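Local coordinates for zinc-binding protein TroA (Treponema pallidum, PDB 1K0F) that binds zinc with high affinity in the periplasm and delivers it to the membrane permease of an ABC transporter for import into the cytoplasm, at residues P3-V16 and L49-E63. Numbering follows the deposited sequence.
Sequences PLVVTTIGMIADAV and LGNADLILYNGLHLE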
ATOM      1  N   PRO A   3      17.432  13.439 -14.660  1.00 30.13           N
ATOM      2  CA  PRO A   3      17.384  13.584 -13.195  1.00 29.03           C
ATOM      3  C   PRO A   3      17.041  12.315 -12.418  1.00 28.63           C
ATOM      4  O   PRO A   3      16.251  11.482 -12.868  1.00 29.49           O
ATOM      5  CB  PRO A   3      16.335  14.666 -12.977  1.00 29.96           C
ATOM      6  CG  PRO A   3      15.462  14.546 -14.165  1.00 30.26           C
ATOM      7  CD  PRO A   3      16.390  14.258 -15.299  1.00 29.18           C
ATOM      8  N   LEU A   4      17.635  12.188 -11.235  1.00 26.57           N
ATOM      9  CA  LEU A   4      17.429  11.030 -10.389  1.00 24.82           C
ATOM     10  C   LEU A   4      16.254  11.180  -9.449  1.00 26.07           C
ATOM     11  O   LEU A   4      16.274  12.019  -8.556  1.00 27.60           O
ATOM     12  CB  LEU A   4      18.678  10.763  -9.557  1.00 23.31           C
ATOM     13  CG  LEU A   4      18.544   9.563  -8.627  1.00 21.41           C
ATOM     14  CD1 LEU A   4      18.235   8.329  -9.456  1.00 20.52           C
ATOM     15  CD2 LEU A   4      19.822   9.373  -7.828  1.00 21.26           C
ATOM     16  N   VAL A   5      15.224  10.370  -9.656  1.00 24.82           N
ATOM     17  CA  VAL A   5      14.061  10.397  -8.785  1.00 24.62           C
ATOM     18  C   VAL A   5      14.242   9.193  -7.883  1.00 26.15           C
ATOM     19  O   VAL A   5      14.649   8.130  -8.347  1.00 28.60           O
ATOM     20  CB  VAL A   5      12.739  10.222  -9.565  1.00 24.87           C
ATOM     21  CG1 VAL A   5      11.576   9.995  -8.592  1.00 22.19           C
ATOM     22  CG2 VAL A   5      12.486  11.445 -10.437  1.00 25.92           C
ATOM     23  N   VAL A   6      13.964   9.344  -6.598  1.00 26.23           N
ATOM     24  CA  VAL A   6      14.110   8.216  -5.691  1.00 25.41           C
ATOM     25  C   VAL A   6      12.876   8.106  -4.839  1.00 22.98           C
ATOM     26  O   VAL A   6      12.498   9.053  -4.155  1.00 21.49           O
ATOM     27  CB  VAL A   6      15.338   8.358  -4.770  1.00 27.25           C
ATOM     28  CG1 VAL A   6      15.260   7.322  -3.641  1.00 26.16           C
ATOM     29  CG2 VAL A   6      16.627   8.158  -5.577  1.00 27.66           C
ATOM     30  N   THR A   7      12.250   6.940  -4.885  1.00 21.57           N
ATOM     31  CA  THR A   7      11.035   6.718  -4.123  1.00 18.49           C
ATOM     32  C   THR A   7      11.193   5.569  -3.138  1.00 17.71           C
ATOM     33  O   THR A   7      12.106   4.750  -3.249  1.00 15.57           O
ATOM     34  CB  THR A   7       9.849   6.417  -5.060  1.00 15.29           C
ATOM     35  OG1 THR A   7       9.816   5.018  -5.348  1.00 15.37           O
ATOM     36  CG2 THR A   7       9.982   7.193  -6.358  1.00 16.20           C
ATOM     37  N   THR A   8      10.279   5.519  -2.180  1.00 16.44           N
ATOM     38  CA  THR A   8      10.293   4.495  -1.164  1.00 16.08           C
ATOM     39  C   THR A   8       9.457   3.306  -1.598  1.00 14.23           C
ATOM     40  O   THR A   8       9.953   2.404  -2.253  1.00 14.85           O
ATOM     41  CB  THR A   8       9.753   5.064   0.142  1.00 17.96           C
ATOM     42  OG1 THR A   8       8.541   5.778  -0.128  1.00 23.65           O
ATOM     43  CG2 THR A   8      10.760   6.036   0.761  1.00 16.37           C
ATOM     44  N   ILE A   9       8.186   3.296  -1.227  1.00 16.10           N
ATOM     45  CA  ILE A   9       7.293   2.197  -1.592  1.00 17.56           C
ATOM     46  C   ILE A   9       7.092   2.128  -3.107  1.00 18.63           C
ATOM     47  O   ILE A   9       7.025   3.162  -3.786  1.00 17.38           O
ATOM     48  CB  ILE A   9       5.934   2.364  -0.911  1.00 17.34           C
ATOM     49  CG1 ILE A   9       5.344   3.727  -1.285  1.00 16.97           C
ATOM     50  CG2 ILE A   9       6.105   2.266   0.594  1.00 15.88           C
ATOM     51  CD1 ILE A   9       3.919   3.903  -0.847  1.00 19.08           C
ATOM     52  N   GLY A  10       6.999   0.907  -3.630  1.00 17.78           N
ATOM     53  CA  GLY A  10       6.834   0.723  -5.062  1.00 19.72           C
ATOM     54  C   GLY A  10       5.650   1.449  -5.682  1.00 21.43           C
ATOM     55  O   GLY A  10       5.678   1.806  -6.862  1.00 20.78           O
ATOM     56  N   MET A  11       4.613   1.669  -4.880  1.00 23.35           N
ATOM     57  CA  MET A  11       3.408   2.329  -5.356  1.00 25.30           C
ATOM     58  C   MET A  11       3.715   3.676  -5.982  1.00 27.50           C
ATOM     59  O   MET A  11       3.171   4.017  -7.032  1.00 30.95           O
ATOM     60  CB  MET A  11       2.410   2.500  -4.213  1.00 24.09           C
ATOM     61  CG  MET A  11       1.660   1.221  -3.857  1.00 23.74           C
ATOM     62  SD  MET A  11       2.600   0.119  -2.761  1.00 22.46           S
ATOM     63  CE  MET A  11       2.170   0.798  -1.210  1.00 20.86           C
ATOM     64  N   ILE A  12       4.582   4.448  -5.335  1.00 28.26           N
ATOM     65  CA  ILE A  12       4.970   5.763  -5.840  1.00 26.03           C
ATOM     66  C   ILE A  12       5.774   5.560  -7.119  1.00 25.58           C
ATOM     67  O   ILE A  12       5.530   6.215  -8.134  1.00 24.59           O
ATOM     68  CB  ILE A  12       5.849   6.521  -4.811  1.00 23.84           C
ATOM     69  CG1 ILE A  12       5.049   6.753  -3.524  1.00 23.30           C
ATOM     70  CG2 ILE A  12       6.361   7.815  -5.419  1.00 21.94           C
ATOM     71  CD1 ILE A  12       5.644   7.775  -2.612  1.00 21.86           C
ATOM     72  N   ALA A  13       6.730   4.636  -7.047  1.00 25.66           N
ATOM     73  CA  ALA A  13       7.596   4.311  -8.174  1.00 26.10           C
ATOM     74  C   ALA A  13       6.740   4.006  -9.387  1.00 26.72           C
ATOM     75  O   ALA A  13       7.096   4.354 -10.518  1.00 26.13           O
ATOM     76  CB  ALA A  13       8.476   3.106  -7.838  1.00 24.52           C
ATOM     77  N   ASP A  14       5.604   3.354  -9.161  1.00 25.80           N
ATOM     78  CA  ASP A  14       4.738   3.032 -10.268  1.00 26.97           C
ATOM     79  C   ASP A  14       4.194   4.310 -10.871  1.00 27.04           C
ATOM     80  O   ASP A  14       4.220   4.491 -12.085  1.00 28.37           O
ATOM     81  CB  ASP A  14       3.583   2.152  -9.836  1.00 28.18           C
ATOM     82  CG  ASP A  14       2.761   1.687 -11.008  1.00 30.57           C
ATOM     83  OD1 ASP A  14       3.260   0.834 -11.777  1.00 32.34           O
ATOM     84  OD2 ASP A  14       1.627   2.185 -11.178  1.00 31.77           O
ATOM     85  N   ALA A  15       3.710   5.201 -10.018  1.00 24.97           N
ATOM     86  CA  ALA A  15       3.167   6.456 -10.501  1.00 24.63           C
ATOM     87  C   ALA A  15       4.242   7.215 -11.269  1.00 25.79           C
ATOM     88  O   ALA A  15       3.962   7.859 -12.277  1.00 28.19           O
ATOM     89  CB  ALA A  15       2.673   7.272  -9.344  1.00 22.15           C
ATOM     90  N   VAL A  16       5.478   7.131 -10.796  1.00 25.75           N
ATOM     91  CA  VAL A  16       6.585   7.807 -11.451  1.00 24.29           C
ATOM     92  C   VAL A  16       6.783   7.207 -12.846  1.00 22.37           C
ATOM     93  O   VAL A  16       6.732   7.914 -13.844  1.00 22.34           O
ATOM     94  CB  VAL A  16       7.887   7.650 -10.624  1.00 25.70           C
ATOM     95  CG1 VAL A  16       9.099   8.017 -11.462  1.00 26.29           C
ATOM     96  CG2 VAL A  16       7.825   8.528  -9.391  1.00 26.94           C
ATOM     97  N   LEU A  49      19.808   8.330  -2.528  1.00 43.00           N
ATOM     98  CA  LEU A  49      19.047   9.458  -2.014  1.00 40.50           C
ATOM     99  C   LEU A  49      19.945  10.668  -2.086  1.00 39.52           C
ATOM    100  O   LEU A  49      19.570  11.702  -2.621  1.00 40.00           O
ATOM    101  CB  LEU A  49      18.635   9.220  -0.553  1.00 38.73           C
ATOM    102  CG  LEU A  49      17.378   8.404  -0.220  1.00 36.69           C
ATOM    103  CD1 LEU A  49      17.271   8.208   1.280  1.00 33.91           C
ATOM    104  CD2 LEU A  49      16.154   9.108  -0.743  1.00 35.63           C
ATOM    105  N   GLY A  50      21.145  10.514  -1.549  1.00 39.87           N
ATOM    106  CA  GLY A  50      22.098  11.608  -1.546  1.00 40.62           C
ATOM    107  C   GLY A  50      22.233  12.321  -2.873  1.00 40.31           C
ATOM    108  O   GLY A  50      22.469  13.527  -2.906  1.00 38.94           O
ATOM    109  N   ASN A  51      22.074  11.584  -3.968  1.00 41.24           N
ATOM    110  CA  ASN A  51      22.202  12.168  -5.303  1.00 41.76           C
ATOM    111  C   ASN A  51      20.875  12.420  -6.012  1.00 40.87           C
ATOM    112  O   ASN A  51      20.848  12.991  -7.106  1.00 42.14           O
ATOM    113  CB  ASN A  51      23.069  11.267  -6.181  1.00 42.01           C
ATOM    114  CG  ASN A  51      24.160  10.583  -5.407  1.00 42.03           C
ATOM    115  OD1 ASN A  51      24.940  11.230  -4.705  1.00 41.14           O
ATOM    116  ND2 ASN A  51      24.225   9.262  -5.524  1.00 42.95           N
ATOM    117  N   ALA A  52      19.777  11.993  -5.400  1.00 38.40           N
ATOM    118  CA  ALA A  52      18.465  12.181  -6.005  1.00 34.26           C
ATOM    119  C   ALA A  52      18.155  13.652  -6.205  1.00 31.96           C
ATOM    120  O   ALA A  52      18.579  14.504  -5.432  1.00 32.56           O
ATOM    121  CB  ALA A  52      17.394  11.541  -5.142  1.00 32.66           C
ATOM    122  N   ASP A  53      17.433  13.945  -7.274  1.00 30.14           N
ATOM    123  CA  ASP A  53      17.022  15.305  -7.565  1.00 28.58           C
ATOM    124  C   ASP A  53      15.601  15.429  -7.041  1.00 27.15           C
ATOM    125  O   ASP A  53      15.114  16.523  -6.764  1.00 24.82           O
ATOM    126  CB  ASP A  53      17.035  15.551  -9.069  1.00 29.36           C
ATOM    127  CG  ASP A  53      18.365  15.253  -9.681  1.00 30.10           C
ATOM    128  OD1 ASP A  53      19.381  15.735  -9.123  1.00 30.49           O
ATOM    129  OD2 ASP A  53      18.395  14.545 -10.705  1.00 31.24           O
ATOM    130  N   LEU A  54      14.948  14.281  -6.902  1.00 26.66           N
ATOM    131  CA  LEU A  54      13.580  14.233  -6.414  1.00 24.75           C
ATOM    132  C   LEU A  54      13.372  13.019  -5.532  1.00 24.13           C
ATOM    133  O   LEU A  54      13.539  11.890  -5.979  1.00 25.09           O
ATOM    134  CB  LEU A  54      12.614  14.168  -7.597  1.00 25.41           C
ATOM    135  CG  LEU A  54      11.171  13.807  -7.269  1.00 22.93           C
ATOM    136  CD1 LEU A  54      10.567  14.931  -6.449  1.00 24.06           C
ATOM    137  CD2 LEU A  54      10.379  13.586  -8.543  1.00 24.43           C
ATOM    138  N   ILE A  55      13.019  13.250  -4.276  1.00 24.17           N
ATOM    139  CA  ILE A  55      12.761  12.150  -3.360  1.00 24.60           C
ATOM    140  C   ILE A  55      11.260  12.092  -3.104  1.00 22.91           C
ATOM    141  O   ILE A  55      10.633  13.103  -2.774  1.00 18.92           O
ATOM    142  CB  ILE A  55      13.488  12.318  -2.016  1.00 25.95           C
ATOM    143  CG1 ILE A  55      14.983  12.042  -2.192  1.00 26.45           C
ATOM    144  CG2 ILE A  55      12.915  11.340  -0.997  1.00 26.75           C
ATOM    145  CD1 ILE A  55      15.801  12.363  -0.960  1.00 26.84           C
ATOM    146  N   LEU A  56      10.696  10.897  -3.269  1.00 22.50           N
ATOM    147  CA  LEU A  56       9.266  10.684  -3.095  1.00 20.69           C
ATOM    148  C   LEU A  56       8.948   9.625  -2.052  1.00 19.39           C
ATOM    149  O   LEU A  56       9.506   8.527  -2.058  1.00 19.79           O
ATOM    150  CB  LEU A  56       8.625  10.290  -4.430  1.00 18.73           C
ATOM    151  CG  LEU A  56       8.483  11.396  -5.480  1.00 17.98           C
ATOM    152  CD1 LEU A  56       7.797  10.839  -6.719  1.00 19.07           C
ATOM    153  CD2 LEU A  56       7.696  12.558  -4.904  1.00 16.20           C
ATOM    154  N   TYR A  57       8.035   9.973  -1.156  1.00 17.91           N
ATOM    155  CA  TYR A  57       7.609   9.065  -0.117  1.00 18.09           C
ATOM    156  C   TYR A  57       6.164   9.365   0.273  1.00 18.97           C
ATOM    157  O   TYR A  57       5.635  10.446   0.000  1.00 20.47           O
ATOM    158  CB  TYR A  57       8.545   9.157   1.093  1.00 16.29           C
ATOM    159  CG  TYR A  57       8.514  10.461   1.869  1.00 15.46           C
ATOM    160  CD1 TYR A  57       9.012  11.644   1.318  1.00 14.32           C
ATOM    161  CD2 TYR A  57       8.057  10.489   3.193  1.00 15.85           C
ATOM    162  CE1 TYR A  57       9.059  12.807   2.059  1.00 15.24           C
ATOM    163  CE2 TYR A  57       8.102  11.656   3.944  1.00 15.61           C
ATOM    164  CZ  TYR A  57       8.604  12.809   3.373  1.00 17.80           C
ATOM    165  OH  TYR A  57       8.623  13.967   4.122  1.00 23.47           O
ATOM    166  N   ASN A  58       5.527   8.386   0.897  1.00 17.34           N
ATOM    167  CA  ASN A  58       4.144   8.487   1.324  1.00 18.09           C
ATOM    168  C   ASN A  58       3.802   9.722   2.150  1.00 19.59           C
ATOM    169  O   ASN A  58       3.145  10.663   1.686  1.00 17.96           O
ATOM    170  CB  ASN A  58       3.793   7.248   2.143  1.00 18.24           C
ATOM    171  CG  ASN A  58       2.373   6.797   1.939  1.00 21.58           C
ATOM    172  OD1 ASN A  58       1.856   6.840   0.816  1.00 23.31           O
ATOM    173  ND2 ASN A  58       1.731   6.352   3.013  1.00 22.01           N
ATOM    174  N   GLY A  59       4.282   9.685   3.389  1.00 20.62           N
ATOM    175  CA  GLY A  59       3.991  10.721   4.349  1.00 19.60           C
ATOM    176  C   GLY A  59       3.052   9.950   5.257  1.00 19.62           C
ATOM    177  O   GLY A  59       3.214   8.735   5.407  1.00 18.99           O
ATOM    178  N   LEU A  60       2.063  10.614   5.835  1.00 19.02           N
ATOM    179  CA  LEU A  60       1.126   9.932   6.710  1.00 20.40           C
ATOM    180  C   LEU A  60       1.848   8.945   7.627  1.00 22.81           C
ATOM    181  O   LEU A  60       1.322   7.893   7.983  1.00 22.45           O
ATOM    182  CB  LEU A  60       0.073   9.206   5.876  1.00 17.79           C
ATOM    183  CG  LEU A  60      -0.720  10.094   4.912  1.00 16.70           C
ATOM    184  CD1 LEU A  60      -1.966   9.354   4.473  1.00 17.48           C
ATOM    185  CD2 LEU A  60      -1.098  11.412   5.590  1.00 18.47           C
ATOM    186  N   HIS A  61       3.070   9.296   8.001  1.00 26.20           N
ATOM    187  CA  HIS A  61       3.869   8.464   8.886  1.00 30.81           C
ATOM    188  C   HIS A  61       3.922   7.003   8.466  1.00 33.16           C
ATOM    189  O   HIS A  61       3.911   6.104   9.308  1.00 35.51           O
ATOM    190  CB  HIS A  61       3.325   8.557  10.309  1.00 33.48           C
ATOM    191  CG  HIS A  61       4.187   7.878  11.329  1.00 34.80           C
ATOM    192  ND1 HIS A  61       5.513   8.202  11.517  1.00 35.52           N
ATOM    193  CD2 HIS A  61       3.911   6.891  12.213  1.00 34.94           C
ATOM    194  CE1 HIS A  61       6.018   7.447  12.476  1.00 35.81           C
ATOM    195  NE2 HIS A  61       5.066   6.641  12.912  1.00 35.93           N
ATOM    196  N   LEU A  62       3.985   6.748   7.170  1.00 34.57           N
ATOM    197  CA  LEU A  62       4.046   5.366   6.714  1.00 35.52           C
ATOM    198  C   LEU A  62       5.435   4.809   6.969  1.00 36.53           C
ATOM    199  O   LEU A  62       5.614   3.858   7.726  1.00 36.47           O
ATOM    200  CB  LEU A  62       3.723   5.271   5.223  1.00 32.41           C
ATOM    201  CG  LEU A  62       3.897   3.856   4.695  1.00 28.92           C
ATOM    202  CD1 LEU A  62       2.697   3.037   5.089  1.00 27.94           C
ATOM    203  CD2 LEU A  62       4.079   3.872   3.199  1.00 30.38           C
ATOM    204  N   GLU A  63       6.414   5.427   6.320  1.00 39.11           N
ATOM    205  CA  GLU A  63       7.814   5.040   6.419  1.00 41.11           C
ATOM    206  C   GLU A  63       8.438   5.470   7.743  1.00 43.72           C
ATOM    207  O   GLU A  63       9.552   5.989   7.782  1.00 44.50           O
ATOM    208  CB  GLU A  63       8.576   5.661   5.245  1.00 40.32           C
ATOM    209  CG  GLU A  63       8.069   5.193   3.882  1.00 40.91           C
ATOM    210  CD  GLU A  63       7.128   6.184   3.205  1.00 39.36           C
ATOM    211  OE1 GLU A  63       6.487   7.003   3.902  1.00 38.28           O
ATOM    212  OE2 GLU A  63       7.030   6.138   1.962  1.00 40.23           O
TER
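Leu56 lies under the first turns of helix 10-20: its CB meets CG2 of Ile12 at 3.5 Å, and its CD1 reaches on to CG2 of Val16 at 3.5 Å. In Ile12, chi1 of -62° sets CG1 beside the backbone N and CG2 anti to it; CG2 therefore takes Leu56 while CD1, ending the CG1 branch, runs over the backbone of Tyr57. On the same face of the sheet Val5 and Leu54 stand side by side, CG2 against CD2. Val6 points to the other face, where its CG1 meets CD2 of Leu49 nearly at a right angle and its CG2 packs on CB of Ala52.

The frame behind these side chains is a parallel pairing of strands 4-7 and 54-57, whose axes approach to 4.6 Å at 18°. Val6 is bonded through both N and O, the amide giving to Leu54 O at 2.7 Å and the carbonyl accepting from Leu56 N. Leu4 O takes two amides, those of Asp53 and Leu54, where helix 43-51 gives way to the strand.

Past the strand ends, Glu63 joins the two segments. Thr8 OG1 donates to Glu63 OE2 at 2.6 Å, from the anti side and 24° out of the carboxylate plane, while Asn58 N donates to the syn lone pair of the same oxygen at 2.9 Å. Ile9 and Leu62 meet tip to tip, CG2 to CD2 at 3.7 Å, and the Leu62 side chain lies about 4 Å from those of His37 and His102, zinc-binding residues without their metal here.

Strand 4-7, helix 10-20 and strand 25-28 form a beta-alpha-beta unit; 54-57, then 78-81, extend the parallel sheet beyond 4-7 in 2-1-3-4 order. Helix 107-124 covers Val5 and Leu54; helix 67-73 packs against Leu49 and Ile55.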